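PDB 3HC1: metal-dependent phosphohydrolase, HDOD domain-containing from Geobacter sulfurreducens, which is of unknown function but binds two iron ions in an HD-type site and may act as a metal-dependent phosphohydrolase. Local coordinates for residues L124-I129 against E239-R244; C211-Y216 against A228-M233; M233-D238 against H264-V269; L260-P265 against D280-V285. One frame throughout, in Å; residues are numbered along the deposited sequence.

Contact 1. Residues L124-I129 against E239-R244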
loop_
_atom_site.group_PDB
_atom_site.type_symbol
_atom_site.label_atom_id
_atom_site.label_comp_id
_atom_site.label_asym_id
_atom_site.label_seq_id
_atom_site.Cartn_x
_atom_site.Cartn_y
_atom_site.Cartn_z
ATOM N N LEU A 124 -2.739 4.202 2.522
ATOM C CA LEU A 124 -2.563 4.016 3.969
ATOM C C LEU A 124 -3.558 3.007 4.545
ATOM O O LEU A 124 -3.181 2.190 5.386
ATOM C CB LEU A 124 -2.690 5.342 4.723
ATOM C CG LEU A 124 -2.335 5.341 6.224
ATOM C CD1 LEU A 124 -0.907 4.759 6.468
ATOM C CD2 LEU A 124 -2.438 6.790 6.740
ATOM N N GLY A 125 -4.806 3.046 4.084
ATOM C CA GLY A 125 -5.838 2.099 4.538
ATOM C C GLY A 125 -5.474 0.669 4.169
ATOM O O GLY A 125 -5.493 -0.212 5.008
ATOM N N VAL A 126 -5.130 0.455 2.901
ATOM C CA VAL A 126 -4.668 -0.820 2.414
ATOM C C VAL A 126 -3.438 -1.345 3.199
ATOM O O VAL A 126 -3.426 -2.524 3.606
ATOM C CB VAL A 126 -4.445 -0.824 0.872
ATOM C CG1 VAL A 126 -3.729 -2.158 0.344
ATOM C CG2 VAL A 126 -5.829 -0.636 0.184
ATOM N N ALA A 127 -2.427 -0.496 3.400
ATOM C CA ALA A 127 -1.264 -0.880 4.191
ATOM C C ALA A 127 -1.726 -1.433 5.545
ATOM O O ALA A 127 -1.295 -2.525 5.982
ATOM C CB ALA A 127 -0.313 0.316 4.405
ATOM N N ARG A 128 -2.540 -0.643 6.239
ATOM C CA ARG A 128 -2.917 -0.951 7.625
ATOM C C ARG A 128 -3.773 -2.189 7.743
ATOM O O ARG A 128 -3.594 -3.004 8.667
ATOM C CB ARG A 128 -3.616 0.222 8.287
ATOM C CG ARG A 128 -2.693 1.339 8.637
ATOM C CD ARG A 128 -3.400 2.545 9.260
ATOM N NE ARG A 128 -2.435 3.570 9.595
ATOM C CZ ARG A 128 -2.701 4.733 10.183
ATOM N NH1 ARG A 128 -3.937 5.065 10.539
ATOM N NH2 ARG A 128 -1.703 5.559 10.443
ATOM N N ILE A 129 -4.747 -2.318 6.850
ATOM C CA ILE A 129 -5.615 -3.493 6.841
ATOM C C ILE A 129 -4.847 -4.731 6.426
ATOM O O ILE A 129 -5.027 -5.801 7.032
ATOM C CB ILE A 129 -6.883 -3.283 5.944
ATOM C CG1 ILE A 129 -7.802 -2.320 6.710
ATOM C CG2 ILE A 129 -7.598 -4.659 5.635
ATOM C CD1 ILE A 129 -8.863 -1.695 5.962
ATOM N N GLU A 239 -9.430 -4.712 -2.199
ATOM C CA GLU A 239 -10.840 -4.954 -2.461
ATOM C C GLU A 239 -11.734 -4.558 -1.252
ATOM O O GLU A 239 -12.772 -3.897 -1.411
ATOM C CB GLU A 239 -11.085 -6.399 -2.940
ATOM C CG GLU A 239 -12.500 -6.554 -3.497
ATOM C CD GLU A 239 -12.696 -7.757 -4.338
ATOM O OE1 GLU A 239 -11.862 -8.640 -4.208
ATOM O OE2 GLU A 239 -13.651 -7.806 -5.153
ATOM N N TYR A 240 -11.274 -4.874 -0.047
ATOM C CA TYR A 240 -11.980 -4.527 1.165
ATOM C C TYR A 240 -12.149 -3.008 1.278
ATOM O O TYR A 240 -13.270 -2.520 1.434
ATOM C CB TYR A 240 -11.275 -5.062 2.424
ATOM C CG TYR A 240 -12.021 -4.682 3.665
ATOM C CD1 TYR A 240 -11.810 -3.454 4.288
ATOM C CD2 TYR A 240 -12.988 -5.518 4.189
ATOM C CE1 TYR A 240 -12.542 -3.104 5.383
ATOM C CE2 TYR A 240 -13.719 -5.171 5.269
ATOM C CZ TYR A 240 -13.499 -3.987 5.881
ATOM O OH TYR A 240 -14.275 -3.668 6.963
ATOM N N CYS A 241 -11.034 -2.276 1.174
ATOM C CA CYS A 241 -11.034 -0.823 1.232
ATOM C C CYS A 241 -11.926 -0.214 0.161
ATOM O O CYS A 241 -12.680 0.694 0.456
ATOM C CB CYS A 241 -9.640 -0.286 1.149
ATOM S SG CYS A 241 -8.745 -0.530 2.725
ATOM N N THR A 242 -11.877 -0.752 -1.063
ATOM C CA THR A 242 -12.668 -0.230 -2.174
ATOM C C THR A 242 -14.141 -0.423 -1.892
ATOM O O THR A 242 -14.944 0.451 -2.185
ATOM C CB THR A 242 -12.257 -0.893 -3.495
ATOM O OG1 THR A 242 -10.861 -0.655 -3.674
ATOM C CG2 THR A 242 -13.034 -0.315 -4.712
ATOM N N LEU A 243 -14.482 -1.567 -1.319
ATOM C CA LEU A 243 -15.879 -1.887 -0.947
ATOM C C LEU A 243 -16.367 -1.249 0.355
ATOM O O LEU A 243 -17.550 -1.209 0.561
ATOM C CB LEU A 243 -16.119 -3.402 -0.915
ATOM C CG LEU A 243 -16.169 -4.106 -2.278
ATOM C CD1 LEU A 243 -16.087 -5.659 -2.101
ATOM C CD2 LEU A 243 -17.352 -3.697 -3.153
ATOM N N ARG A 244 -15.493 -0.737 1.201
ATOM C CA ARG A 244 -15.871 -0.137 2.481
ATOM C C ARG A 244 -15.461 1.331 2.597
ATOM O O ARG A 244 -14.977 1.775 3.636
ATOM C CB ARG A 244 -15.238 -0.943 3.624
ATOM C CG ARG A 244 -15.715 -2.378 3.736
ATOM C CD ARG A 244 -17.185 -2.496 3.987
ATOM N NE ARG A 244 -17.580 -3.801 4.529
ATOM C CZ ARG A 244 -18.772 -4.390 4.344
ATOM N NH1 ARG A 244 -19.700 -3.825 3.624
ATOM N NH2 ARG A 244 -19.040 -5.568 4.883
#

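Contact 2. Residues C211-Y216 against A228-M233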
loop_
_atom_site.group_PDB
_atom_site.type_symbol
_atom_site.label_atom_id
_atom_site.label_comp_id
_atom_site.label_asym_id
_atom_site.label_seq_id
_atom_site.Cartn_x
_atom_site.Cartn_y
_atom_site.Cartn_z
ATOM N N CYS A 211 7.383 -5.649 -6.014
ATOM C CA CYS A 211 7.066 -5.510 -7.445
ATOM C C CYS A 211 5.908 -6.376 -7.844
ATOM O O CYS A 211 4.966 -5.920 -8.503
ATOM C CB CYS A 211 8.293 -5.843 -8.291
ATOM S SG CYS A 211 9.638 -4.641 -8.105
ATOM N N ASP A 212 5.943 -7.640 -7.436
ATOM C CA ASP A 212 4.846 -8.538 -7.823
ATOM C C ASP A 212 3.500 -8.156 -7.137
ATOM O O ASP A 212 2.453 -8.387 -7.674
ATOM C CB ASP A 212 5.215 -9.952 -7.431
ATOM C CG ASP A 212 6.386 -10.519 -8.236
ATOM O OD1 ASP A 212 6.944 -9.848 -9.160
ATOM O OD2 ASP A 212 6.793 -11.660 -7.887
ATOM N N THR A 213 3.545 -7.595 -5.939
ATOM C CA THR A 213 2.342 -7.216 -5.257
ATOM C C THR A 213 1.666 -6.107 -6.079
ATOM O O THR A 213 0.477 -6.224 -6.365
ATOM C CB THR A 213 2.597 -6.699 -3.846
ATOM O OG1 THR A 213 3.102 -7.755 -3.012
ATOM C CG2 THR A 213 1.294 -6.118 -3.254
ATOM N N ILE A 214 2.471 -5.143 -6.556
ATOM C CA ILE A 214 2.015 -4.017 -7.429
ATOM C C ILE A 214 1.430 -4.561 -8.753
ATOM O O ILE A 214 0.363 -4.159 -9.154
ATOM C CB ILE A 214 3.159 -3.019 -7.652
ATOM C CG1 ILE A 214 3.641 -2.393 -6.341
ATOM C CG2 ILE A 214 2.753 -1.868 -8.615
ATOM C CD1 ILE A 214 5.029 -1.670 -6.520
ATOM N N LEU A 215 2.061 -5.588 -9.327
ATOM C CA LEU A 215 1.619 -6.174 -10.595
ATOM C C LEU A 215 0.325 -6.976 -10.510
ATOM O O LEU A 215 -0.503 -6.951 -11.448
ATOM C CB LEU A 215 2.735 -7.084 -11.163
ATOM C CG LEU A 215 2.500 -7.765 -12.527
ATOM C CD1 LEU A 215 2.182 -6.733 -13.625
ATOM C CD2 LEU A 215 3.706 -8.644 -12.936
ATOM N N TYR A 216 0.138 -7.694 -9.408
ATOM C CA TYR A 216 -0.900 -8.730 -9.319
ATOM C C TYR A 216 -2.044 -8.424 -8.369
ATOM O O TYR A 216 -2.949 -9.256 -8.207
ATOM C CB TYR A 216 -0.281 -10.065 -8.915
ATOM C CG TYR A 216 0.758 -10.648 -9.852
ATOM C CD1 TYR A 216 0.445 -11.000 -11.167
ATOM C CD2 TYR A 216 2.037 -10.940 -9.388
ATOM C CE1 TYR A 216 1.435 -11.587 -12.021
ATOM C CE2 TYR A 216 3.013 -11.527 -10.206
ATOM C CZ TYR A 216 2.717 -11.825 -11.507
ATOM O OH TYR A 216 3.705 -12.405 -12.239
ATOM N N ALA A 228 2.470 -16.903 -1.957
ATOM C CA ALA A 228 1.983 -15.594 -2.388
ATOM C C ALA A 228 1.142 -14.908 -1.308
ATOM O O ALA A 228 0.212 -14.166 -1.638
ATOM C CB ALA A 228 1.199 -15.765 -3.714
ATOM N N ALA A 229 1.533 -15.074 -0.026
ATOM C CA ALA A 229 0.817 -14.515 1.163
ATOM C C ALA A 229 0.747 -13.022 1.108
ATOM O O ALA A 229 -0.334 -12.480 1.241
ATOM C CB ALA A 229 1.427 -14.930 2.475
ATOM N N ILE A 230 1.857 -12.332 0.847
ATOM C CA ILE A 230 1.828 -10.876 0.870
ATOM C C ILE A 230 0.877 -10.319 -0.181
ATOM O O ILE A 230 0.072 -9.467 0.130
ATOM C CB ILE A 230 3.254 -10.243 0.740
ATOM C CG1 ILE A 230 4.133 -10.640 1.963
ATOM C CG2 ILE A 230 3.131 -8.732 0.661
ATOM C CD1 ILE A 230 5.624 -10.337 1.832
ATOM N N VAL A 231 0.981 -10.803 -1.415
ATOM C CA VAL A 231 0.162 -10.332 -2.500
ATOM C C VAL A 231 -1.309 -10.605 -2.162
ATOM O O VAL A 231 -2.164 -9.732 -2.327
ATOM C CB VAL A 231 0.439 -11.027 -3.859
ATOM C CG1 VAL A 231 -0.366 -10.257 -4.953
ATOM C CG2 VAL A 231 1.928 -11.074 -4.196
ATOM N N ALA A 232 -1.586 -11.823 -1.678
ATOM C CA ALA A 232 -2.928 -12.212 -1.314
ATOM C C ALA A 232 -3.502 -11.254 -0.253
ATOM O O ALA A 232 -4.657 -10.817 -0.382
ATOM C CB ALA A 232 -2.940 -13.674 -0.849
HETATM N N MSE A 233 -2.666 -10.883 0.741
HETATM C CA MSE A 233 -3.057 -9.963 1.808
HETATM C C MSE A 233 -3.408 -8.578 1.302
HETATM O O MSE A 233 -4.430 -7.965 1.706
HETATM C CB MSE A 233 -1.964 -9.927 2.947
HETATM C CG MSE A 233 -2.095 -11.236 3.787
HETATM SE SE MSE A 233 -0.530 -11.423 4.856
HETATM C CE MSE A 233 -0.792 -13.347 5.040
#

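Contact 3. Residues M233-D238 against H264-V269. With FE (Fe (III) ion), chain C.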
loop_
_atom_site.group_PDB
_atom_site.type_symbol
_atom_site.label_atom_id
_atom_site.label_comp_id
_atom_site.label_asym_id
_atom_site.label_seq_id
_atom_site.Cartn_x
_atom_site.Cartn_y
_atom_site.Cartn_z
HETATM N N MSE A 233 -2.666 -10.883 0.741
HETATM C CA MSE A 233 -3.057 -9.963 1.808
HETATM C C MSE A 233 -3.408 -8.578 1.302
HETATM O O MSE A 233 -4.430 -7.965 1.706
HETATM C CB MSE A 233 -1.964 -9.927 2.947
HETATM C CG MSE A 233 -2.095 -11.236 3.787
HETATM SE SE MSE A 233 -0.530 -11.423 4.856
HETATM C CE MSE A 233 -0.792 -13.347 5.040
ATOM N N VAL A 234 -2.567 -8.079 0.416
ATOM C CA VAL A 234 -2.752 -6.715 -0.133
ATOM C C VAL A 234 -3.902 -6.730 -1.129
ATOM O O VAL A 234 -4.692 -5.759 -1.164
ATOM C CB VAL A 234 -1.441 -6.196 -0.763
ATOM C CG1 VAL A 234 -1.652 -4.869 -1.661
ATOM C CG2 VAL A 234 -0.329 -6.023 0.329
ATOM N N ALA A 235 -4.030 -7.786 -1.944
ATOM C CA ALA A 235 -5.186 -7.838 -2.874
ATOM C C ALA A 235 -6.471 -7.829 -2.096
ATOM O O ALA A 235 -7.402 -7.111 -2.483
ATOM C CB ALA A 235 -5.194 -9.068 -3.826
ATOM N N PHE A 236 -6.554 -8.639 -1.017
ATOM C CA PHE A 236 -7.759 -8.619 -0.170
ATOM C C PHE A 236 -8.001 -7.238 0.424
ATOM O O PHE A 236 -9.120 -6.680 0.340
ATOM C CB PHE A 236 -7.760 -9.698 0.935
ATOM C CG PHE A 236 -8.947 -9.635 1.814
ATOM C CD1 PHE A 236 -8.987 -8.761 2.868
ATOM C CD2 PHE A 236 -10.084 -10.373 1.505
ATOM C CE1 PHE A 236 -10.093 -8.638 3.637
ATOM C CE2 PHE A 236 -11.202 -10.257 2.280
ATOM C CZ PHE A 236 -11.212 -9.397 3.339
ATOM N N ALA A 237 -6.960 -6.666 1.012
ATOM C CA ALA A 237 -7.079 -5.347 1.634
ATOM C C ALA A 237 -7.542 -4.264 0.649
ATOM O O ALA A 237 -8.327 -3.383 1.016
ATOM C CB ALA A 237 -5.782 -4.944 2.366
ATOM N N ASP A 238 -7.111 -4.347 -0.596
ATOM C CA ASP A 238 -7.499 -3.372 -1.578
ATOM C C ASP A 238 -8.988 -3.497 -1.900
ATOM O O ASP A 238 -9.729 -2.508 -1.885
ATOM C CB ASP A 238 -6.663 -3.491 -2.857
ATOM C CG ASP A 238 -7.204 -2.646 -3.954
ATOM O OD1 ASP A 238 -7.277 -1.440 -3.727
ATOM O OD2 ASP A 238 -7.608 -3.157 -5.015
ATOM N N HIS A 264 -13.466 -14.707 -0.482
ATOM C CA HIS A 264 -12.396 -14.161 -1.330
ATOM C C HIS A 264 -11.256 -15.183 -1.560
ATOM O O HIS A 264 -10.883 -15.898 -0.634
ATOM C CB HIS A 264 -11.843 -12.901 -0.688
ATOM C CG HIS A 264 -10.986 -12.055 -1.605
ATOM N ND1 HIS A 264 -9.672 -12.361 -1.891
ATOM C CD2 HIS A 264 -11.227 -10.863 -2.195
ATOM C CE1 HIS A 264 -9.165 -11.427 -2.682
ATOM N NE2 HIS A 264 -10.091 -10.507 -2.886
ATOM N N PRO A 265 -10.724 -15.247 -2.793
ATOM C CA PRO A 265 -9.686 -16.238 -3.102
ATOM C C PRO A 265 -8.374 -16.091 -2.329
ATOM O O PRO A 265 -7.593 -17.055 -2.257
ATOM C CB PRO A 265 -9.456 -16.044 -4.615
ATOM C CG PRO A 265 -10.095 -14.780 -4.977
ATOM C CD PRO A 265 -11.203 -14.569 -4.014
ATOM N N SER A 266 -8.129 -14.919 -1.753
ATOM C CA SER A 266 -6.906 -14.701 -1.002
ATOM C C SER A 266 -6.814 -15.626 0.211
ATOM O O SER A 266 -5.724 -15.984 0.594
ATOM C CB SER A 266 -6.764 -13.266 -0.530
ATOM O OG SER A 266 -6.426 -12.409 -1.579
ATOM N N TRP A 267 -7.949 -15.986 0.807
ATOM C CA TRP A 267 -7.938 -16.777 2.031
ATOM C C TRP A 267 -7.306 -18.135 1.765
ATOM O O TRP A 267 -6.454 -18.536 2.512
ATOM C CB TRP A 267 -9.329 -16.927 2.663
ATOM C CG TRP A 267 -9.903 -15.671 3.065
ATOM C CD1 TRP A 267 -11.059 -15.118 2.602
ATOM C CD2 TRP A 267 -9.335 -14.724 3.973
ATOM N NE1 TRP A 267 -11.260 -13.892 3.192
ATOM C CE2 TRP A 267 -10.218 -13.633 4.044
ATOM C CE3 TRP A 267 -8.200 -14.730 4.801
ATOM C CZ2 TRP A 267 -9.986 -12.525 4.887
ATOM C CZ3 TRP A 267 -7.948 -13.639 5.602
ATOM C CH2 TRP A 267 -8.833 -12.539 5.642
ATOM N N GLY A 268 -7.703 -18.816 0.680
ATOM C CA GLY A 268 -7.035 -20.028 0.244
ATOM C C GLY A 268 -5.549 -19.860 -0.097
ATOM O O GLY A 268 -4.727 -20.743 0.193
ATOM N N VAL A 269 -5.178 -18.722 -0.669
ATOM C CA VAL A 269 -3.784 -18.495 -1.059
ATOM C C VAL A 269 -2.904 -18.360 0.185
ATOM O O VAL A 269 -1.782 -18.955 0.266
ATOM C CB VAL A 269 -3.681 -17.296 -2.046
ATOM C CG1 VAL A 269 -2.221 -16.875 -2.287
ATOM C CG2 VAL A 269 -4.347 -17.724 -3.375
HETATM FE FE FE C . -5.884 0.044 -4.694
HETATM O O HOH W 1 -8.665 -8.685 -4.597
HETATM O O HOH W 2 -5.573 -1.362 -6.066
#

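Contact 4. Residues L260-P265 against D280-V285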
loop_
_atom_site.group_PDB
_atom_site.type_symbol
_atom_site.label_atom_id
_atom_site.label_comp_id
_atom_site.label_asym_id
_atom_site.label_seq_id
_atom_site.Cartn_x
_atom_site.Cartn_y
_atom_site.Cartn_z
ATOM N N LEU A 260 -18.832 -11.879 -0.349
ATOM C CA LEU A 260 -17.654 -11.743 -1.208
ATOM C C LEU A 260 -16.360 -11.798 -0.375
ATOM O O LEU A 260 -15.448 -12.595 -0.644
ATOM C CB LEU A 260 -17.720 -10.454 -1.996
ATOM C CG LEU A 260 -16.616 -10.151 -2.997
ATOM C CD1 LEU A 260 -17.187 -9.202 -4.102
ATOM C CD2 LEU A 260 -15.350 -9.552 -2.291
ATOM N N LEU A 261 -16.289 -10.970 0.648
ATOM C CA LEU A 261 -15.068 -10.871 1.435
ATOM C C LEU A 261 -14.767 -12.199 2.134
ATOM O O LEU A 261 -13.613 -12.668 2.183
ATOM C CB LEU A 261 -15.175 -9.740 2.444
ATOM C CG LEU A 261 -15.341 -8.315 1.909
ATOM C CD1 LEU A 261 -15.675 -7.407 3.094
ATOM C CD2 LEU A 261 -14.129 -7.842 1.151
ATOM N N GLU A 262 -15.808 -12.838 2.659
ATOM C CA GLU A 262 -15.629 -14.122 3.342
ATOM C C GLU A 262 -15.120 -15.227 2.431
ATOM O O GLU A 262 -14.373 -16.076 2.898
ATOM C CB GLU A 262 -16.911 -14.575 4.018
ATOM C CG GLU A 262 -17.134 -13.876 5.372
ATOM C CD GLU A 262 -18.479 -14.241 6.028
ATOM O OE1 GLU A 262 -19.106 -15.254 5.643
ATOM O OE2 GLU A 262 -18.911 -13.495 6.951
ATOM N N ASN A 263 -15.599 -15.243 1.175
ATOM C CA ASN A 263 -15.243 -16.256 0.175
ATOM C C ASN A 263 -14.071 -15.848 -0.750
ATOM O O ASN A 263 -13.726 -16.565 -1.693
ATOM C CB ASN A 263 -16.459 -16.548 -0.736
ATOM C CG ASN A 263 -17.659 -17.059 0.024
ATOM O OD1 ASN A 263 -17.538 -17.510 1.133
ATOM N ND2 ASN A 263 -18.827 -16.938 -0.564
ATOM N N HIS A 264 -13.466 -14.707 -0.482
ATOM C CA HIS A 264 -12.396 -14.161 -1.330
ATOM C C HIS A 264 -11.256 -15.183 -1.560
ATOM O O HIS A 264 -10.883 -15.898 -0.634
ATOM C CB HIS A 264 -11.843 -12.901 -0.688
ATOM C CG HIS A 264 -10.986 -12.055 -1.605
ATOM N ND1 HIS A 264 -9.672 -12.361 -1.891
ATOM C CD2 HIS A 264 -11.227 -10.863 -2.195
ATOM C CE1 HIS A 264 -9.165 -11.427 -2.682
ATOM N NE2 HIS A 264 -10.091 -10.507 -2.886
ATOM N N PRO A 265 -10.724 -15.247 -2.793
ATOM C CA PRO A 265 -9.686 -16.238 -3.102
ATOM C C PRO A 265 -8.374 -16.091 -2.329
ATOM O O PRO A 265 -7.593 -17.055 -2.257
ATOM C CB PRO A 265 -9.456 -16.044 -4.615
ATOM C CG PRO A 265 -10.095 -14.780 -4.977
ATOM C CD PRO A 265 -11.203 -14.569 -4.014
ATOM N N ASP A 280 -9.866 -17.904 11.257
ATOM C CA ASP A 280 -11.209 -17.926 10.789
ATOM C C ASP A 280 -11.438 -16.608 10.036
ATOM O O ASP A 280 -11.617 -15.560 10.650
ATOM C CB ASP A 280 -12.147 -18.091 11.977
ATOM C CG ASP A 280 -13.600 -18.135 11.576
ATOM O OD1 ASP A 280 -13.915 -18.005 10.378
ATOM O OD2 ASP A 280 -14.438 -18.320 12.474
ATOM N N GLU A 281 -11.456 -16.680 8.705
ATOM C CA GLU A 281 -11.672 -15.486 7.883
ATOM C C GLU A 281 -13.046 -14.822 8.146
ATOM O O GLU A 281 -13.188 -13.616 7.983
ATOM C CB GLU A 281 -11.469 -15.799 6.400
ATOM C CG GLU A 281 -12.428 -16.808 5.793
ATOM C CD GLU A 281 -11.883 -18.230 5.834
ATOM O OE1 GLU A 281 -11.297 -18.597 6.862
ATOM O OE2 GLU A 281 -12.023 -18.948 4.837
ATOM N N LYS A 282 -14.052 -15.588 8.578
ATOM C CA LYS A 282 -15.336 -14.999 9.005
ATOM C C LYS A 282 -15.154 -13.995 10.151
ATOM O O LYS A 282 -15.666 -12.879 10.105
ATOM C CB LYS A 282 -16.338 -16.078 9.434
ATOM C CG LYS A 282 -16.830 -16.980 8.290
ATOM C CD LYS A 282 -17.925 -17.951 8.767
ATOM C CE LYS A 282 -17.357 -19.102 9.651
ATOM N NZ LYS A 282 -18.290 -19.637 10.736
ATOM N N LEU A 283 -14.405 -14.379 11.173
ATOM C CA LEU A 283 -14.161 -13.481 12.322
ATOM C C LEU A 283 -13.252 -12.304 11.955
ATOM O O LEU A 283 -13.434 -11.204 12.469
ATOM C CB LEU A 283 -13.575 -14.253 13.494
ATOM C CG LEU A 283 -14.505 -15.374 13.989
ATOM C CD1 LEU A 283 -13.799 -16.242 15.065
ATOM C CD2 LEU A 283 -15.858 -14.826 14.498
ATOM N N ILE A 284 -12.288 -12.531 11.066
ATOM C CA ILE A 284 -11.436 -11.436 10.585
ATOM C C ILE A 284 -12.255 -10.397 9.806
ATOM O O ILE A 284 -12.113 -9.217 10.050
ATOM C CB ILE A 284 -10.244 -11.897 9.701
ATOM C CG1 ILE A 284 -9.338 -12.897 10.452
ATOM C CG2 ILE A 284 -9.400 -10.659 9.199
ATOM C CD1 ILE A 284 -8.326 -13.586 9.566
ATOM N N VAL A 285 -13.089 -10.829 8.862
ATOM C CA VAL A 285 -13.932 -9.894 8.139
ATOM C C VAL A 285 -14.830 -9.138 9.129
ATOM O O VAL A 285 -14.959 -7.919 9.053
ATOM C CB VAL A 285 -14.790 -10.571 7.065
ATOM C CG1 VAL A 285 -15.824 -9.529 6.482
ATOM C CG2 VAL A 285 -13.913 -11.094 5.975
HETATM O O HOH W 3 -12.761 -18.252 2.486
#

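Contact 1. Residues L124-I129 against E239-R244
Cys241 and Ile129 make the closest approach between these two helical segments, with Cys241 SG 3.4 Å from Ile129 CD1. The sulfur is involved in most of the contacts here. Its first torsion (-75°) sets SG anti to the carbonyl carbon, which directs it at the backbone of the other helix. It reaches Gly125 C at 3.8 Å; Gly125 has no side chain here, and a CB would crowd the sulfur. It also lies 3.8 Å from Val126 N, and Val126 CG2 flanks it at 3.9 Å. Val126 CG2 is likewise close to Cys241 CB, so the valine branch touches both heavy atoms of the cysteine side chain.

The second kind of contact is aliphatic on aromatic. Ile129 CD1 approaches the Tyr240 ring obliquely, 3.8 Å from Tyr240 CD1, and the two side chains cross at about a right angle. Polar bonds play no part across these segments; the hydroxyl of Tyr240 is held elsewhere, by Asp289 of helix 281-302.

The segment axes come within 9.5 Å and run at 129° to each other, nearer antiparallel than parallel. Val126 and Cys241 are the residues in register. All the touching residues are buried. The side chain of Val126 lies about 5 Å, nearest atoms, from an iron ion, and it packs near the ligands His122 and His152. Val126 thus lies just behind the iron ligands, consistent with a second-shell place in an HD-domain metal site, where helix 116-136, carrying His122, packs against helix 229-243, carrying Asp238.

Contact 2. Residues C211-Y216 against A228-M233
Thr213 and Val231 stand in register with CA atoms 4.7 Å apart, where the two helical segments approach to 9.1 Å between axes and run at 40° to each other. Val231 has the largest share of the contact, pushing its two methyl groups onto different parts of the facing helix. CG2 meets Thr213 OG1 at 3.7 Å, the two side chains sliding past each other in opposite directions. CG1, anti to the backbone N (-172°), turns instead to Tyr216, 4.0 Å from its CB; the tyrosine ring itself leads away from the interface. Ile230 adds its CG2 branch, 3.8 Å from Thr213 OG1, and crosses the threonine at about a right angle. The threonine oxygen is thus flanked by two methyl groups, yet its polar need is met within its own helix, by the carbonyl of Phe209. With an alanine in place of Val231, both branches would go, which would probably open a gap beside Thr213 and leave Tyr216 CB without its apolar neighbour.

Around this pair, helix 142-150 packs on Thr213 and Ile230 through Ala148, and helix 193-203 touches Cys211 and Ile214. Helix 266-273 touches Ala228 and Ala232. The contact thus brings the end of helix 208-216, just before the iron ligands His217 and His218, against the start of helix 229-243 within an all-helical bundle.

Contact 3. Residues M233-D238 against H264-V269
His264 NE2 lies 2.9 Å from water 1; the same water donates a weak bond to Ala235 O, and Glu239 OE1 is a further, weak partner of the nitrogen. At the other side of the imidazole, ND1 accepts from Ser266 N at 3.0 Å, in the ring plane and nearly straight (163°), a bond that caps the turn into helix 266-273. The ND1 bond, with the partners at NE2, helps hold the rotation of the ring. Phe236 points its edge at the imidazole face, CD2 lying 3.6 Å from His264 CG, with the planes at 77°. One face of Phe236 in turn receives the edge of Trp267, whose CZ2 is 3.7 Å from Phe236 CE2. The phenyl reaches both because its CG is anti to the backbone N (178°). A leucine in place of His264 would probably leave Ser266 N and water 1 without their mate and deprive the Phe236 edge of an aromatic face. Trp267 NE1 is satisfied by Leu261 O, and Ser266 OG by Ala232 O. One histidine thus both caps helix 266-273 and joins the Phe236-Trp267 aromatic cluster, linking that helix start to helix 229-243, where Asp238 OD1 binds iron at 2.2 Å.

Contact 4. Residues L260-P265 against D280-V285
Glu262 offers one face of its carboxylate to Lys282: CG of the lysine stands almost directly over that face, 3.9 Å from Glu262 CD. This is a van der Waals contact of a lysine methylene over the carboxylate, not a salt bridge, for the lysine chain bends off beyond CG and leaves NZ 6.8 Å from Glu262 OE1. The carboxylate instead pairs through OE2 with Arg258. The second carboxylate, of Glu281, reaches Glu262 through water 3, which donates to Glu281 OE2 at 2.6 Å and to Glu262 O at 2.7 Å. Its other oxygen, OE1, forms a salt bridge with Arg271. Glu281 CG sits between the backbone N and the carbonyl carbon (chi1 63°), a placing that brings CG to 3.6 Å from Glu262 O.

Here the last helix of the chain, 281-302, begins beside the end of helix 257-263. Asp280 occupies its N-cap position, with OD1 taking a weak bond (130°) from Lys282 N.

Deeper in, the contact turns apolar. Val285 spreads both methyls against Leu261, CG2 lying 4.0 Å from Leu261 CB and CG1 4.0 Å from Leu261 CD1. Leu261 also touches Phe236 and Tyr240 of helix 229-243, while Glu281 and Ile284 pack on Trp267.

Helix 229-243 is common to contacts 1, 2 and 3, which use its end, its start and its middle, and contact 4 follows through the next helix, 257-263. Along the chain, contact 2 is nested within the loop closed by contact 1, contact 3 crosses contact 1, and contact 4 begins on the stretch where contact 3 ends. The centres of contacts 2 and 3, like those of 3 and 4, are about 9 Å apart, and those of contacts 2 and 4 are about 18 Å apart. Contact 3 touches the other three. The series thus leads from the iron-binding region out to helix 281-302, tying metal-bearing helix 229-243 to helices on several sides.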